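Local coordinates for Lon211 (Mycobacterium tuberculosis, PDB 6VBK), which is the N-terminal domain of an ATP-dependent Lon protease and probably helps recognise and bind substrate proteins before they are unfolded and degraded, at residues K143-S147 against V159-I165. Numbering follows the deposited sequence.
Sequences KGLVS and VDVVQQI
The ammonium nitrogen of K143 is held by I165 O and, more weakly, by Q163 O, just past the C-terminal end of helix 156-162. K143 NZ donates to I165 O at 2.9 Å, from above the carbonyl plane, 50° out of it. The weak bond from K143 NZ to Q163 O measures 3.4 Å. The chain reaches them fully extended beyond CG, with CG anti to the carbonyl carbon (chi1 -75°), so that CD runs alongside the backbone of Q163 and CE passes V162 O. V162 to I165 form a type I turn, and the lysine charge probably eases the negative helix end. One turn further along helix 133-153, S147 OG bonds back to K143 O at 2.7 Å; S147 N reaches the same oxygen from the opposite face. The OG bond holds the hydroxyl beside V159, whose CG2 lies 3.7 Å from S147 OG. Q163 OE1 comes within 3.5 Å of S147 OG, a near approach only, since the hydroxyl hydrogen is directed to K143 O. To one side of the lysine and serine, the buried V146 and V162 meet tip to tip, CG1 to CG1 at 3.8 Å. The contact closes a helical hairpin, helix 156-162 folding back on helix 133-153, whose L150 touches V159 and V162. Helix 168-173 packs beside it through L171, against K143, V162 and I165, while L145 faces helix 195-207, in the helical part after the beta strands.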
ATOM      1  N   LYS B 143      10.472   7.239  32.742  1.00 69.21           N
ATOM      2  CA  LYS B 143      10.298   6.172  33.722  1.00 59.02           C
ATOM      3  C   LYS B 143      10.288   6.722  35.142  1.00 62.86           C
ATOM      4  O   LYS B 143       9.505   6.271  35.985  1.00 56.34           O
ATOM      5  CB  LYS B 143      11.396   5.121  33.562  1.00 64.60           C
ATOM      6  CG  LYS B 143      11.214   4.215  32.357  1.00 64.84           C
ATOM      7  CD  LYS B 143      12.339   3.200  32.257  1.00 68.74           C
ATOM      8  CE  LYS B 143      12.149   2.298  31.052  1.00 59.65           C
ATOM      9  NZ  LYS B 143      13.257   1.314  30.905  1.00 55.27           N
ATOM     10  N   GLY B 144      11.148   7.704  35.424  1.00 56.12           N
ATOM     11  CA  GLY B 144      11.164   8.300  36.748  1.00 73.57           C
ATOM     12  C   GLY B 144       9.873   9.016  37.093  1.00 78.34           C
ATOM     13  O   GLY B 144       9.459   9.036  38.256  1.00 67.08           O
ATOM     14  N   LEU B 145       9.215   9.604  36.092  1.00 71.43           N
ATOM     15  CA  LEU B 145       7.958  10.304  36.339  1.00 74.45           C
ATOM     16  C   LEU B 145       6.830   9.321  36.628  1.00 72.93           C
ATOM     17  O   LEU B 145       6.088   9.481  37.605  1.00 71.63           O
ATOM     18  CB  LEU B 145       7.607  11.189  35.143  1.00 83.93           C
ATOM     19  CG  LEU B 145       8.693  12.149  34.652  1.00 90.24           C
ATOM     20  CD1 LEU B 145       8.196  12.971  33.471  1.00 95.03           C
ATOM     21  CD2 LEU B 145       9.161  13.053  35.779  1.00 81.46           C
ATOM     22  N   VAL B 146       6.684   8.295  35.786  1.00 58.75           N
ATOM     23  CA  VAL B 146       5.603   7.334  35.977  1.00 67.62           C
ATOM     24  C   VAL B 146       5.851   6.475  37.213  1.00 57.61           C
ATOM     25  O   VAL B 146       4.900   5.995  37.843  1.00 54.51           O
ATOM     26  CB  VAL B 146       5.423   6.476  34.708  1.00 63.34           C
ATOM     27  CG1 VAL B 146       6.654   5.615  34.456  1.00 78.32           C
ATOM     28  CG2 VAL B 146       4.171   5.617  34.810  1.00 64.99           C
ATOM     29  N   SER B 147       7.115   6.278  37.593  1.00 51.81           N
ATOM     30  CA  SER B 147       7.405   5.503  38.796  1.00 60.25           C
ATOM     31  C   SER B 147       6.899   6.213  40.045  1.00 56.32           C
ATOM     32  O   SER B 147       6.350   5.573  40.948  1.00 64.90           O
ATOM     33  CB  SER B 147       8.906   5.235  38.907  1.00 55.14           C
ATOM     34  OG  SER B 147       9.350   4.374  37.873  1.00 65.26           O
ATOM     35  N   VAL B 159       4.881  -0.989  38.624  1.00 48.53           N
ATOM     36  CA  VAL B 159       6.116  -0.215  38.526  1.00 47.16           C
ATOM     37  C   VAL B 159       7.329  -1.120  38.377  1.00 45.48           C
ATOM     38  O   VAL B 159       8.351  -0.698  37.827  1.00 55.52           O
ATOM     39  CB  VAL B 159       6.264   0.722  39.745  1.00 62.56           C
ATOM     40  CG1 VAL B 159       6.628  -0.063  40.997  1.00 58.86           C
ATOM     41  CG2 VAL B 159       7.294   1.806  39.466  1.00 67.58           C
ATOM     42  N   ASP B 160       7.234  -2.366  38.844  1.00 56.02           N
ATOM     43  CA  ASP B 160       8.310  -3.332  38.644  1.00 46.61           C
ATOM     44  C   ASP B 160       8.604  -3.523  37.160  1.00 44.00           C
ATOM     45  O   ASP B 160       9.759  -3.438  36.727  1.00 46.11           O
ATOM     46  CB  ASP B 160       7.928  -4.660  39.305  1.00 43.78           C
ATOM     47  CG  ASP B 160       8.873  -5.796  38.951  1.00 49.03           C
ATOM     48  OD1 ASP B 160      10.038  -5.538  38.586  1.00 70.43           O
ATOM     49  OD2 ASP B 160       8.437  -6.964  39.040  1.00 53.43           O
ATOM     50  N   VAL B 161       7.564  -3.771  36.363  1.00 40.12           N
ATOM     51  CA  VAL B 161       7.757  -4.084  34.951  1.00 47.71           C
ATOM     52  C   VAL B 161       7.939  -2.815  34.126  1.00 49.02           C
ATOM     53  O   VAL B 161       8.713  -2.798  33.163  1.00 48.84           O
ATOM     54  CB  VAL B 161       6.579  -4.931  34.439  1.00 42.85           C
ATOM     55  CG1 VAL B 161       6.781  -5.306  32.977  1.00 48.31           C
ATOM     56  CG2 VAL B 161       6.407  -6.175  35.297  1.00 47.52           C
ATOM     57  N   VAL B 162       7.240  -1.735  34.491  1.00 40.71           N
ATOM     58  CA  VAL B 162       7.268  -0.516  33.687  1.00 42.94           C
ATOM     59  C   VAL B 162       8.690   0.022  33.562  1.00 45.56           C
ATOM     60  O   VAL B 162       9.118   0.437  32.477  1.00 66.92           O
ATOM     61  CB  VAL B 162       6.311   0.538  34.279  1.00 51.56           C
ATOM     62  CG1 VAL B 162       6.531   1.890  33.619  1.00 50.84           C
ATOM     63  CG2 VAL B 162       4.869   0.096  34.107  1.00 56.33           C
ATOM     64  N   GLN B 163       9.450   0.014  34.655  1.00 45.46           N
ATOM     65  CA  GLN B 163      10.821   0.506  34.591  1.00 44.49           C
ATOM     66  C   GLN B 163      11.787  -0.501  33.976  1.00 43.76           C
ATOM     67  O   GLN B 163      12.985  -0.211  33.891  1.00 56.23           O
ATOM     68  CB  GLN B 163      11.303   0.924  35.984  1.00 61.26           C
ATOM     69  CG  GLN B 163      11.342  -0.185  37.013  1.00 75.35           C
ATOM     70  CD  GLN B 163      11.489   0.353  38.426  1.00 76.39           C
ATOM     71  OE1 GLN B 163      11.231   1.529  38.683  1.00 75.46           O
ATOM     72  NE2 GLN B 163      11.910  -0.506  39.346  1.00 76.70           N
ATOM     73  N   GLN B 164      11.301  -1.662  33.540  1.00 53.50           N
ATOM     74  CA  GLN B 164      12.102  -2.617  32.786  1.00 60.34           C
ATOM     75  C   GLN B 164      11.770  -2.616  31.300  1.00 64.69           C
ATOM     76  O   GLN B 164      12.399  -3.355  30.537  1.00 70.83           O
ATOM     77  CB  GLN B 164      11.920  -4.030  33.352  1.00 56.72           C
ATOM     78  CG  GLN B 164      12.469  -4.212  34.756  1.00 59.40           C
ATOM     79  CD  GLN B 164      13.962  -3.958  34.832  1.00 62.78           C
ATOM     80  OE1 GLN B 164      14.721  -4.379  33.957  1.00 67.29           O
ATOM     81  NE2 GLN B 164      14.390  -3.260  35.877  1.00 56.95           N
ATOM     82  N   ILE B 165      10.804  -1.806  30.873  1.00 46.64           N
ATOM     83  CA  ILE B 165      10.385  -1.768  29.473  1.00 48.24           C
ATOM     84  C   ILE B 165      11.492  -1.101  28.661  1.00 58.96           C
ATOM     85  O   ILE B 165      11.754   0.094  28.813  1.00 63.61           O
ATOM     86  CB  ILE B 165       9.048  -1.035  29.308  1.00 52.23           C
ATOM     87  CG1 ILE B 165       7.936  -1.789  30.043  1.00 51.43           C
ATOM     88  CG2 ILE B 165       8.705  -0.873  27.834  1.00 47.82           C
ATOM     89  CD1 ILE B 165       6.581  -1.117  29.964  1.00 46.18           C
TER